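Local coordinates for DUF6844 domain-containing protein (Francisella tularensis subsp. tularensis, PDB 4QVR) that is of unknown function but probably carries a signal sequence and folds into two antiparallel sheets flanked by helices, with a long helical arm, at residues T374-T379 with K414-L419; K206-L211 with L216-F221; V84-Q89 with E95-D100; D302-K307 with L331-G336. All coordinates share one frame; numbering follows the deposited sequence.

The four contacts illustrate how side chains of quite different chemistry fasten a mixed helix and sheet fold, here with no known active site to refer to. Contact 2 is the outlier, its centre about 38 Å from that of the chain and about 56 Å from the centre of contact 4. Helix 224-246 bridges the distance to contact 1: it begins just after 216-221, and its I238 and F245 touch L378 and A377. Contacts 3 and 4 have the closest centres, about 24 Å apart, and serve different sheets. Helix 67-78 relates them, since its I77 packs on contact 4 and the chain then leads into 84-89. No two contacts touch.

Contact 1: residues T374-T379 with K414-L419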
loop_
_atom_site.group_PDB
_atom_site.type_symbol
_atom_site.label_atom_id
_atom_site.label_comp_id
_atom_site.label_asym_id
_atom_site.label_seq_id
_atom_site.Cartn_x
_atom_site.Cartn_y
_atom_site.Cartn_z
ATOM N N THR A 374 -0.915 -12.238 14.252
ATOM C CA THR A 374 0.410 -12.845 14.300
ATOM C C THR A 374 0.382 -14.258 13.709
ATOM O O THR A 374 1.350 -14.697 13.075
ATOM C CB THR A 374 0.911 -12.898 15.739
ATOM O OG1 THR A 374 -0.126 -13.434 16.560
ATOM C CG2 THR A 374 1.246 -11.500 16.227
ATOM N N GLN A 375 -0.729 -14.960 13.899
ATOM C CA GLN A 375 -0.854 -16.307 13.381
ATOM C C GLN A 375 -1.010 -16.257 11.855
ATOM O O GLN A 375 -0.450 -17.087 11.147
ATOM C CB GLN A 375 -2.034 -17.040 14.036
ATOM C CG GLN A 375 -1.842 -18.554 14.115
ATOM C CD GLN A 375 -1.685 -19.214 12.757
ATOM O OE1 GLN A 375 -2.551 -19.084 11.888
ATOM N NE2 GLN A 375 -0.587 -19.948 12.574
ATOM N N GLU A 376 -1.763 -15.285 11.346
ATOM C CA GLU A 376 -1.943 -15.146 9.883
ATOM C C GLU A 376 -0.627 -14.809 9.194
ATOM O O GLU A 376 -0.394 -15.222 8.066
ATOM C CB GLU A 376 -3.023 -14.117 9.533
ATOM C CG GLU A 376 -4.443 -14.628 9.770
ATOM C CD GLU A 376 -5.534 -13.644 9.356
ATOM O OE1 GLU A 376 -5.344 -12.417 9.511
ATOM O OE2 GLU A 376 -6.602 -14.111 8.894
ATOM N N ALA A 377 0.222 -14.053 9.886
ATOM C CA ALA A 377 1.540 -13.717 9.388
ATOM C C ALA A 377 2.409 -14.982 9.312
ATOM O O ALA A 377 3.167 -15.163 8.352
ATOM C CB ALA A 377 2.194 -12.673 10.280
ATOM N N LEU A 378 2.292 -15.852 10.321
ATOM C CA LEU A 378 3.061 -17.113 10.366
ATOM C C LEU A 378 2.671 -18.082 9.243
ATOM O O LEU A 378 3.529 -18.637 8.560
ATOM C CB LEU A 378 2.901 -17.783 11.729
ATOM C CG LEU A 378 3.436 -19.209 11.889
ATOM C CD1 LEU A 378 4.930 -19.270 11.624
ATOM C CD2 LEU A 378 3.102 -19.740 13.277
ATOM N N THR A 379 1.373 -18.246 9.029
ATOM C CA THR A 379 0.873 -19.132 7.996
ATOM C C THR A 379 1.370 -18.705 6.626
ATOM O O THR A 379 1.744 -19.539 5.810
ATOM C CB THR A 379 -0.660 -19.163 8.023
ATOM O OG1 THR A 379 -1.087 -19.408 9.367
ATOM C CG2 THR A 379 -1.208 -20.253 7.098
ATOM N N LYS A 414 -7.122 -11.169 -2.068
ATOM C CA LYS A 414 -8.291 -11.619 -2.833
ATOM C C LYS A 414 -9.154 -12.589 -2.041
ATOM O O LYS A 414 -10.361 -12.522 -2.135
ATOM C CB LYS A 414 -7.891 -12.228 -4.188
ATOM C CG LYS A 414 -7.309 -11.206 -5.171
ATOM C CD LYS A 414 -6.884 -11.813 -6.507
ATOM C CE LYS A 414 -8.068 -12.328 -7.312
ATOM N NZ LYS A 414 -7.655 -12.939 -8.604
ATOM N N THR A 415 -8.545 -13.461 -1.237
ATOM C CA THR A 415 -9.313 -14.445 -0.453
ATOM C C THR A 415 -9.811 -13.983 0.922
ATOM O O THR A 415 -10.820 -14.488 1.385
ATOM C CB THR A 415 -8.547 -15.784 -0.246
ATOM O OG1 THR A 415 -7.383 -15.575 0.559
ATOM C CG2 THR A 415 -8.152 -16.405 -1.579
ATOM N N LYS A 416 -9.146 -13.038 1.582
ATOM C CA LYS A 416 -9.606 -12.643 2.920
ATOM C C LYS A 416 -11.043 -12.141 2.901
ATOM O O LYS A 416 -11.448 -11.397 2.005
ATOM C CB LYS A 416 -8.690 -11.629 3.618
ATOM C CG LYS A 416 -9.142 -11.399 5.056
ATOM C CD LYS A 416 -8.048 -10.939 6.000
ATOM C CE LYS A 416 -8.506 -11.079 7.456
ATOM N NZ LYS A 416 -7.449 -10.741 8.457
ATOM N N ALA A 417 -11.789 -12.558 3.920
ATOM C CA ALA A 417 -13.198 -12.241 4.061
ATOM C C ALA A 417 -13.489 -10.784 4.399
ATOM O O ALA A 417 -12.680 -10.081 5.006
ATOM C CB ALA A 417 -13.826 -13.154 5.108
ATOM N N ASN A 418 -14.678 -10.357 3.993
ATOM C CA ASN A 418 -15.169 -9.006 4.225
ATOM C C ASN A 418 -15.459 -8.712 5.698
ATOM O O ASN A 418 -15.332 -9.581 6.558
ATOM C CB ASN A 418 -16.434 -8.760 3.381
ATOM C CG ASN A 418 -17.442 -9.902 3.465
ATOM O OD1 ASN A 418 -17.245 -10.885 4.186
ATOM N ND2 ASN A 418 -18.527 -9.781 2.704
ATOM N N LEU A 419 -15.832 -7.467 5.971
ATOM C CA LEU A 419 -16.172 -7.018 7.318
ATOM C C LEU A 419 -16.763 -5.614 7.212
ATOM O O LEU A 419 -16.061 -4.625 7.411
ATOM C CB LEU A 419 -14.935 -7.048 8.233
ATOM C CG LEU A 419 -13.656 -6.255 7.884
ATOM C CD1 LEU A 419 -12.626 -6.491 8.979
ATOM C CD2 LEU A 419 -13.057 -6.606 6.527
#
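E376 and K416 carry this contact alone, burying nearly equal areas in a surface salt bridge between the first turn of helix 374-385 and the residue where the chain leaves helix 402-415. The two long side chains span a backbone gap of 10.7 Å from E376 CA to K416 CA. K416 sends out an aliphatic chain extended beyond CG, with CG anti to the backbone N (chi1 -173°), and meets the carboxylate at about a right angle to the E376 chain. K416 NZ donates to E376 OE1 over 2.9 Å, and the oxygen accepts through its syn lone pair, on the side of OE2; E376 OE2 lies farther from K416 NZ, at 3.5 Å, and the grip is therefore uneven. Y412, one turn earlier on helix 402-415, shares the site: its hydroxyl is hydrogen-bonded to K416 NZ and weakly to E376 OE1. The K416 side chain also touches A369 of helix 349-370. Both charges sit where helix ends might be expected to favour them, the carboxylate near an N terminus and the ammonium just past a C terminus. The chemistry implies a partly solvated electrostatic tie, braced by a phenol, and this is the one pair that joins the two segments.

Contact 2: residues K206-L211 with L216-F221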
loop_
_atom_site.group_PDB
_atom_site.type_symbol
_atom_site.label_atom_id
_atom_site.label_comp_id
_atom_site.label_asym_id
_atom_site.label_seq_id
_atom_site.Cartn_x
_atom_site.Cartn_y
_atom_site.Cartn_z
ATOM N N LYS A 206 14.618 -37.107 16.577
ATOM C CA LYS A 206 13.821 -35.915 16.861
ATOM C C LYS A 206 14.182 -34.812 15.900
ATOM O O LYS A 206 13.315 -34.027 15.521
ATOM C CB LYS A 206 13.922 -35.491 18.318
ATOM C CG LYS A 206 13.197 -36.496 19.212
ATOM C CD LYS A 206 13.228 -36.164 20.699
ATOM C CE LYS A 206 14.634 -36.242 21.273
ATOM N NZ LYS A 206 14.640 -36.180 22.767
ATOM N N LEU A 207 15.448 -34.744 15.489
ATOM C CA LEU A 207 15.844 -33.773 14.454
ATOM C C LEU A 207 15.078 -34.091 13.194
ATOM O O LEU A 207 14.438 -33.234 12.635
ATOM C CB LEU A 207 17.333 -33.828 14.122
ATOM C CG LEU A 207 18.299 -32.973 14.916
ATOM C CD1 LEU A 207 19.724 -33.348 14.552
ATOM C CD2 LEU A 207 18.036 -31.504 14.622
ATOM N N ASP A 208 15.160 -35.341 12.751
ATOM C CA ASP A 208 14.443 -35.776 11.541
ATOM C C ASP A 208 12.967 -35.404 11.594
ATOM O O ASP A 208 12.415 -34.999 10.599
ATOM C CB ASP A 208 14.559 -37.296 11.333
ATOM C CG ASP A 208 16.000 -37.763 11.086
ATOM O OD1 ASP A 208 16.843 -36.956 10.631
ATOM O OD2 ASP A 208 16.278 -38.959 11.336
ATOM N N ASN A 209 12.314 -35.591 12.741
ATOM C CA ASN A 209 10.911 -35.220 12.861
ATOM C C ASN A 209 10.729 -33.706 12.621
ATOM O O ASN A 209 9.787 -33.270 11.952
ATOM C CB ASN A 209 10.335 -35.587 14.237
ATOM C CG ASN A 209 10.014 -37.077 14.395
ATOM O OD1 ASN A 209 10.402 -37.936 13.583
ATOM N ND2 ASN A 209 9.289 -37.384 15.466
ATOM N N GLN A 210 11.628 -32.910 13.174
ATOM C CA GLN A 210 11.541 -31.461 13.005
ATOM C C GLN A 210 11.768 -31.056 11.564
ATOM O O GLN A 210 11.138 -30.130 11.072
ATOM C CB GLN A 210 12.546 -30.768 13.894
ATOM C CG GLN A 210 12.235 -30.882 15.368
ATOM C CD GLN A 210 13.250 -30.131 16.185
ATOM O OE1 GLN A 210 13.036 -28.968 16.538
ATOM N NE2 GLN A 210 14.393 -30.741 16.404
ATOM N N LEU A 211 12.697 -31.717 10.888
ATOM C CA LEU A 211 12.897 -31.419 9.476
ATOM C C LEU A 211 11.631 -31.745 8.693
ATOM O O LEU A 211 11.185 -30.949 7.904
ATOM C CB LEU A 211 14.049 -32.208 8.886
ATOM C CG LEU A 211 15.465 -31.879 9.352
ATOM C CD1 LEU A 211 16.432 -32.886 8.739
ATOM C CD2 LEU A 211 15.864 -30.469 8.967
ATOM N N LEU A 216 11.050 -30.591 4.930
ATOM C CA LEU A 216 12.362 -31.028 4.438
ATOM C C LEU A 216 12.519 -32.548 4.500
ATOM O O LEU A 216 11.830 -33.224 5.277
ATOM C CB LEU A 216 13.468 -30.371 5.265
ATOM C CG LEU A 216 13.512 -28.841 5.204
ATOM C CD1 LEU A 216 14.435 -28.274 6.275
ATOM C CD2 LEU A 216 13.913 -28.380 3.812
ATOM N N ASN A 217 13.423 -33.085 3.687
ATOM C CA ASN A 217 13.685 -34.523 3.674
ATOM C C ASN A 217 15.045 -34.796 4.322
ATOM O O ASN A 217 16.072 -34.405 3.776
ATOM C CB ASN A 217 13.626 -35.061 2.249
ATOM C CG ASN A 217 13.742 -36.577 2.184
ATOM O OD1 ASN A 217 14.560 -37.189 2.873
ATOM N ND2 ASN A 217 12.938 -37.189 1.323
ATOM N N PRO A 218 15.053 -35.451 5.500
ATOM C CA PRO A 218 16.303 -35.764 6.229
ATOM C C PRO A 218 17.375 -36.486 5.392
ATOM O O PRO A 218 18.560 -36.397 5.700
ATOM C CB PRO A 218 15.840 -36.686 7.365
ATOM C CG PRO A 218 14.379 -36.464 7.492
ATOM C CD PRO A 218 13.873 -36.043 6.147
ATOM N N ASN A 219 16.961 -37.220 4.370
ATOM C CA ASN A 219 17.909 -37.931 3.512
ATOM C C ASN A 219 18.701 -36.969 2.633
ATOM O O ASN A 219 19.847 -37.246 2.271
ATOM C CB ASN A 219 17.174 -38.977 2.683
ATOM C CG ASN A 219 16.463 -39.999 3.559
ATOM O OD1 ASN A 219 16.787 -40.158 4.740
ATOM N ND2 ASN A 219 15.498 -40.699 2.988
ATOM N N ASP A 220 18.112 -35.815 2.320
ATOM C CA ASP A 220 18.800 -34.809 1.521
ATOM C C ASP A 220 20.040 -34.253 2.233
ATOM O O ASP A 220 20.807 -33.491 1.633
ATOM C CB ASP A 220 17.843 -33.679 1.124
ATOM C CG ASP A 220 16.771 -34.142 0.151
ATOM O OD1 ASP A 220 16.922 -35.234 -0.447
ATOM O OD2 ASP A 220 15.784 -33.409 -0.036
ATOM N N PHE A 221 20.235 -34.640 3.497
ATOM C CA PHE A 221 21.378 -34.201 4.284
ATOM C C PHE A 221 22.105 -35.428 4.822
ATOM O O PHE A 221 21.469 -36.416 5.194
ATOM C CB PHE A 221 20.902 -33.300 5.415
ATOM C CG PHE A 221 20.001 -32.191 4.948
ATOM C CD1 PHE A 221 20.530 -31.051 4.362
ATOM C CD2 PHE A 221 18.621 -32.304 5.059
ATOM C CE1 PHE A 221 19.702 -30.039 3.912
ATOM C CE2 PHE A 221 17.789 -31.287 4.616
ATOM C CZ PHE A 221 18.332 -30.159 4.040
#
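L211, with P218 and L216 folded back against it, forms a compact apolar cluster where the chain turns from helix 203-213 toward helix 224-246. It is a local helix-loop-helix connection in the DUF6844 region, and the loop contains an Asx turn leading into a short 3-10 segment, 218-220. L211 is buried and its two methyls divide the work. CD2 meets L216 CD1 at 3.8 Å, the two leucines crossing obliquely, while L211 CD1 lies 3.8 Å from P218 CA, and the leucine and proline side chains run past each other in opposite directions. The same L211 methyl approaches F221 CD2 at 4.3 Å. With L211 CG anti to its own carbonyl carbon (chi1 -68°), both methyls are carried to the loop side. Near the end of helix 203-213 the backbone adds a bond of its own: L216 N donates to L211 O over 3.0 Å, from well above the carbonyl plane. One turn earlier on the helix, D208 lies against the proline ring, with OD1 3.4 Å from P218 CB. The same OD1 is in a salt bridge with K227 of helix 224-246, a helix that also receives F221 on E226, K227 and A230. Both ends of the connection are thereby drawn onto the same following helix. The Asx turn brackets the proline: N217 OD1 accepts from N219 N at 2.8 Å, in the carbonyl plane.

Contact 3: residues V84-Q89 with E95-D100; sequences VATTSQ and EEILND
I97 of helix 94-108 meets V84 and T86 of the preceding loop, beside the three-stranded antiparallel sheet formed by strands 117-126, 264-273 and 251-261. The first shell is wholly a matter of van der Waals contact, with no hydrogen bond between the segments. V84 CG1 comes within 3.5 Å of I97 CG2 as the two branched side chains slide past each other in opposite directions. T86 instead meets I97 tip to tip: T86 OG1 is 3.5 Å and T86 CG2 3.9 Å from I97 CD1. I97 reaches both because CG2 is anti to the backbone N while CG1 lies beside it (chi1 -67°): CG2 faces the valine, and CD1, at the end of the other branch, chiefly the threonine. In the next shell, V84 is held by backbone hydrogen bonding to V258 and packs on V259, while T86 lies on K261, which aligns the loop with edge strand 251-261. The neighbouring L98 turns to the sheet itself, touching F257, V259 and I122. R92, on which I97 also rests, forms a salt bridge with D100, about one turn beyond I97. The hydroxyl that faces the isoleucine methyl is tied back to its own chain: T86 OG1 donates to A85 O over 2.8 Å, arriving above the carbonyl plane at a C=O...donor angle of only 90°.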
loop_
_atom_site.group_PDB
_atom_site.type_symbol
_atom_site.label_atom_id
_atom_site.label_comp_id
_atom_site.label_asym_id
_atom_site.label_seq_id
_atom_site.Cartn_x
_atom_site.Cartn_y
_atom_site.Cartn_z
ATOM N N VAL A 84 0.846 13.907 -13.568
ATOM C CA VAL A 84 2.186 14.313 -13.948
ATOM C C VAL A 84 2.176 14.771 -15.393
ATOM O O VAL A 84 1.823 14.004 -16.282
ATOM C CB VAL A 84 3.198 13.163 -13.807
ATOM C CG1 VAL A 84 4.570 13.614 -14.290
ATOM C CG2 VAL A 84 3.248 12.649 -12.367
ATOM N N ALA A 85 2.550 16.029 -15.617
ATOM C CA ALA A 85 2.618 16.600 -16.969
ATOM C C ALA A 85 3.836 16.052 -17.711
ATOM O O ALA A 85 4.889 15.773 -17.102
ATOM C CB ALA A 85 2.678 18.120 -16.915
ATOM N N THR A 86 3.690 15.899 -19.023
ATOM C CA THR A 86 4.759 15.370 -19.857
ATOM C C THR A 86 4.623 15.850 -21.286
ATOM O O THR A 86 3.717 15.427 -22.008
ATOM C CB THR A 86 4.767 13.831 -19.827
ATOM O OG1 THR A 86 5.082 13.391 -18.499
ATOM C CG2 THR A 86 5.792 13.288 -20.779
ATOM N N THR A 87 5.546 16.725 -21.682
ATOM C CA THR A 87 5.572 17.303 -23.030
ATOM C C THR A 87 5.691 16.243 -24.133
ATOM O O THR A 87 6.009 15.084 -23.875
ATOM C CB THR A 87 6.745 18.307 -23.169
ATOM O OG1 THR A 87 7.977 17.665 -22.824
ATOM C CG2 THR A 87 6.558 19.511 -22.250
ATOM N N SER A 88 5.422 16.649 -25.366
ATOM C CA SER A 88 5.531 15.752 -26.516
ATOM C C SER A 88 7.001 15.335 -26.726
ATOM O O SER A 88 7.300 14.204 -27.135
ATOM C CB SER A 88 4.991 16.451 -27.768
ATOM O OG SER A 88 5.110 15.627 -28.908
ATOM N N GLN A 89 7.901 16.271 -26.428
ATOM C CA GLN A 89 9.358 16.086 -26.558
ATOM C C GLN A 89 9.999 15.210 -25.465
ATOM O O GLN A 89 11.119 14.755 -25.620
ATOM C CB GLN A 89 10.036 17.467 -26.606
ATOM C CG GLN A 89 9.756 18.339 -25.380
ATOM C CD GLN A 89 9.964 19.827 -25.619
ATOM O OE1 GLN A 89 9.451 20.657 -24.866
ATOM N NE2 GLN A 89 10.687 20.175 -26.679
ATOM N N GLU A 95 7.575 4.619 -16.644
ATOM C CA GLU A 95 8.325 4.174 -15.494
ATOM C C GLU A 95 9.445 5.164 -15.090
ATOM O O GLU A 95 9.745 5.326 -13.930
ATOM C CB GLU A 95 8.899 2.789 -15.800
ATOM C CG GLU A 95 9.522 2.100 -14.608
ATOM C CD GLU A 95 9.694 0.604 -14.806
ATOM O OE1 GLU A 95 10.044 0.166 -15.936
ATOM O OE2 GLU A 95 9.484 -0.133 -13.815
ATOM N N GLU A 96 10.082 5.781 -16.082
ATOM C CA GLU A 96 11.136 6.745 -15.857
ATOM C C GLU A 96 10.552 8.063 -15.350
ATOM O O GLU A 96 11.140 8.702 -14.493
ATOM C CB GLU A 96 11.930 6.939 -17.145
ATOM C CG GLU A 96 12.715 5.682 -17.553
ATOM C CD GLU A 96 13.154 5.685 -19.028
ATOM O OE1 GLU A 96 12.475 6.322 -19.860
ATOM O OE2 GLU A 96 14.169 5.025 -19.368
ATOM N N ILE A 97 9.391 8.463 -15.854
ATOM C CA ILE A 97 8.751 9.678 -15.394
ATOM C C ILE A 97 8.422 9.493 -13.921
ATOM O O ILE A 97 8.800 10.308 -13.084
ATOM C CB ILE A 97 7.475 9.962 -16.161
ATOM C CG1 ILE A 97 7.785 10.287 -17.628
ATOM C CG2 ILE A 97 6.744 11.152 -15.556
ATOM C CD1 ILE A 97 6.563 10.232 -18.530
ATOM N N LEU A 98 7.760 8.384 -13.587
ATOM C CA LEU A 98 7.380 8.119 -12.196
ATOM C C LEU A 98 8.569 7.980 -11.222
ATOM O O LEU A 98 8.506 8.475 -10.086
ATOM C CB LEU A 98 6.487 6.900 -12.124
ATOM C CG LEU A 98 5.088 7.122 -12.677
ATOM C CD1 LEU A 98 4.344 5.825 -12.722
ATOM C CD2 LEU A 98 4.337 8.104 -11.825
ATOM N N ASN A 99 9.612 7.250 -11.627
ATOM C CA ASN A 99 10.806 7.148 -10.807
ATOM C C ASN A 99 11.409 8.523 -10.558
ATOM O O ASN A 99 11.852 8.801 -9.452
ATOM C CB ASN A 99 11.849 6.226 -11.444
ATOM C CG ASN A 99 11.484 4.754 -11.293
ATOM O OD1 ASN A 99 11.551 3.995 -12.251
ATOM N ND2 ASN A 99 11.054 4.353 -10.078
ATOM N N ASP A 100 11.456 9.379 -11.577
ATOM C CA ASP A 100 12.027 10.715 -11.397
ATOM C C ASP A 100 11.214 11.527 -10.418
ATOM O O ASP A 100 11.771 12.079 -9.470
ATOM C CB ASP A 100 12.151 11.479 -12.704
ATOM C CG ASP A 100 13.230 10.918 -13.617
ATOM O OD1 ASP A 100 14.114 10.159 -13.148
ATOM O OD2 ASP A 100 13.210 11.268 -14.819
#

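Contact 4: residues D302-K307 with L331-G336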
loop_
_atom_site.group_PDB
_atom_site.type_symbol
_atom_site.label_atom_id
_atom_site.label_comp_id
_atom_site.label_asym_id
_atom_site.label_seq_id
_atom_site.Cartn_x
_atom_site.Cartn_y
_atom_site.Cartn_z
ATOM N N ASP A 302 -10.827 20.656 5.891
ATOM C CA ASP A 302 -10.045 21.875 5.908
ATOM C C ASP A 302 -8.713 21.636 5.156
ATOM O O ASP A 302 -8.137 22.574 4.619
ATOM C CB ASP A 302 -9.818 22.305 7.367
ATOM C CG ASP A 302 -9.907 23.815 7.570
ATOM O OD1 ASP A 302 -10.504 24.515 6.723
ATOM O OD2 ASP A 302 -9.432 24.297 8.619
ATOM N N LEU A 303 -8.232 20.386 5.121
ATOM C CA LEU A 303 -7.005 20.036 4.367
ATOM C C LEU A 303 -7.270 19.985 2.853
ATOM O O LEU A 303 -6.325 19.895 2.066
ATOM C CB LEU A 303 -6.432 18.675 4.790
ATOM C CG LEU A 303 -5.971 18.413 6.227
ATOM C CD1 LEU A 303 -5.528 16.960 6.346
ATOM C CD2 LEU A 303 -4.854 19.353 6.676
ATOM N N TYR A 304 -8.553 19.972 2.463
ATOM C CA TYR A 304 -8.973 19.979 1.059
ATOM C C TYR A 304 -9.608 21.318 0.833
ATOM O O TYR A 304 -10.766 21.422 0.443
ATOM C CB TYR A 304 -9.942 18.844 0.767
ATOM C CG TYR A 304 -9.252 17.535 0.937
ATOM C CD1 TYR A 304 -8.282 17.137 0.032
ATOM C CD2 TYR A 304 -9.521 16.716 2.017
ATOM C CE1 TYR A 304 -7.598 15.943 0.181
ATOM C CE2 TYR A 304 -8.846 15.522 2.182
ATOM C CZ TYR A 304 -7.883 15.135 1.256
ATOM O OH TYR A 304 -7.204 13.945 1.403
ATOM N N LYS A 305 -8.793 22.337 1.089
ATOM C CA LYS A 305 -9.175 23.745 1.028
ATOM C C LYS A 305 -9.830 24.214 -0.278
ATOM O O LYS A 305 -11.066 24.195 -0.397
ATOM C CB LYS A 305 -7.922 24.601 1.347
ATOM C CG LYS A 305 -8.155 25.929 2.059
ATOM C CD LYS A 305 -8.902 26.957 1.243
ATOM C CE LYS A 305 -9.050 28.251 2.036
ATOM N NZ LYS A 305 -9.766 29.311 1.277
ATOM N N ASP A 306 -9.037 24.636 -1.257
ATOM C CA ASP A 306 -9.552 24.842 -2.600
ATOM C C ASP A 306 -8.813 23.883 -3.520
ATOM O O ASP A 306 -8.365 24.259 -4.608
ATOM C CB ASP A 306 -9.455 26.307 -3.053
ATOM C CG ASP A 306 -10.475 27.199 -2.354
ATOM O OD1 ASP A 306 -10.471 27.272 -1.112
ATOM O OD2 ASP A 306 -11.282 27.843 -3.053
ATOM N N LYS A 307 -8.705 22.632 -3.065
ATOM C CA LYS A 307 -8.042 21.587 -3.827
ATOM C C LYS A 307 -9.054 21.185 -4.914
ATOM O O LYS A 307 -10.074 20.557 -4.637
ATOM C CB LYS A 307 -7.631 20.431 -2.896
ATOM C CG LYS A 307 -6.382 19.640 -3.325
ATOM C CD LYS A 307 -5.797 18.854 -2.142
ATOM C CE LYS A 307 -4.487 18.107 -2.428
ATOM N NZ LYS A 307 -4.544 16.857 -3.280
ATOM N N LEU A 331 -8.112 8.555 5.761
ATOM C CA LEU A 331 -8.770 9.042 4.571
ATOM C C LEU A 331 -8.572 7.990 3.517
ATOM O O LEU A 331 -7.563 7.312 3.511
ATOM C CB LEU A 331 -8.162 10.340 4.092
ATOM C CG LEU A 331 -8.186 11.485 5.086
ATOM C CD1 LEU A 331 -7.618 12.727 4.412
ATOM C CD2 LEU A 331 -9.592 11.737 5.556
ATOM N N ALA A 332 -9.561 7.843 2.649
ATOM C CA ALA A 332 -9.524 6.892 1.562
ATOM C C ALA A 332 -10.019 7.609 0.329
ATOM O O ALA A 332 -11.111 8.204 0.346
ATOM C CB ALA A 332 -10.422 5.721 1.848
ATOM N N TYR A 333 -9.219 7.547 -0.731
ATOM C CA TYR A 333 -9.559 8.166 -2.006
ATOM C C TYR A 333 -10.225 7.198 -2.936
ATOM O O TYR A 333 -9.951 6.013 -2.894
ATOM C CB TYR A 333 -8.295 8.647 -2.684
ATOM C CG TYR A 333 -7.514 9.659 -1.874
ATOM C CD1 TYR A 333 -7.934 10.972 -1.789
ATOM C CD2 TYR A 333 -6.331 9.305 -1.229
ATOM C CE1 TYR A 333 -7.213 11.919 -1.053
ATOM C CE2 TYR A 333 -5.592 10.243 -0.519
ATOM C CZ TYR A 333 -6.049 11.549 -0.424
ATOM O OH TYR A 333 -5.331 12.482 0.283
ATOM N N GLY A 334 -11.065 7.705 -3.821
ATOM C CA GLY A 334 -11.753 6.863 -4.781
ATOM C C GLY A 334 -12.221 7.681 -5.943
ATOM O O GLY A 334 -12.492 8.855 -5.795
ATOM N N GLN A 335 -12.322 7.061 -7.108
ATOM C CA GLN A 335 -12.758 7.748 -8.312
ATOM C C GLN A 335 -13.742 6.890 -9.062
ATOM O O GLN A 335 -13.727 5.671 -8.907
ATOM C CB GLN A 335 -11.563 8.061 -9.224
ATOM C CG GLN A 335 -10.543 8.921 -8.522
ATOM C CD GLN A 335 -9.333 9.273 -9.355
ATOM O OE1 GLN A 335 -9.291 9.068 -10.559
ATOM N NE2 GLN A 335 -8.343 9.835 -8.697
ATOM N N GLY A 336 -14.604 7.535 -9.855
ATOM C CA GLY A 336 -15.573 6.847 -10.689
ATOM C C GLY A 336 -15.788 7.687 -11.937
ATOM O O GLY A 336 -15.256 8.788 -12.036
#
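Y304 and Y333 meet through their hydroxyls at the heart of a buried contact, the first tyrosine reaching from the loop that follows a weakly bonded helix about 300-303 and the second rising from strand 328-337, an inner strand of the four-stranded antiparallel sheet. The oxygens Y304 OH and Y333 OH are 2.6 Å apart, a short hydrogen bond in which either could be the donor. Y333 OH lies in the plane of the Y304 ring, at its edge, and the two side chains approach at a slant, without stacking. L331, two residues earlier on the strand, closes in from the opposite direction to Y304: L331 CD1 is 3.3 Å from Y304 OH and 3.8 Å from Y304 CE2, so a methyl presses on the same ring edge that carries the hydroxyl. Around this tight knot I77 of helix 67-78, M312 of helix 309-312 and V445 of the adjacent strand 440-448 supply apolar walls. The other side of the turn is loose. K305 and D306 are exposed, make no contact with the strand, and form a salt bridge, K305 NZ to D306 OD1 at 3.2 Å, from above the carboxylate plane. K307 turns inward again, its ammonium bound to D315 and to the carbonyl of D311. What results is a polar bond between two buried phenols, with I77, M312 and V445 packed around it: each phenol gives the other a partner, and the bond links the loop to the sheet while its charged tip lies at the surface of the chain.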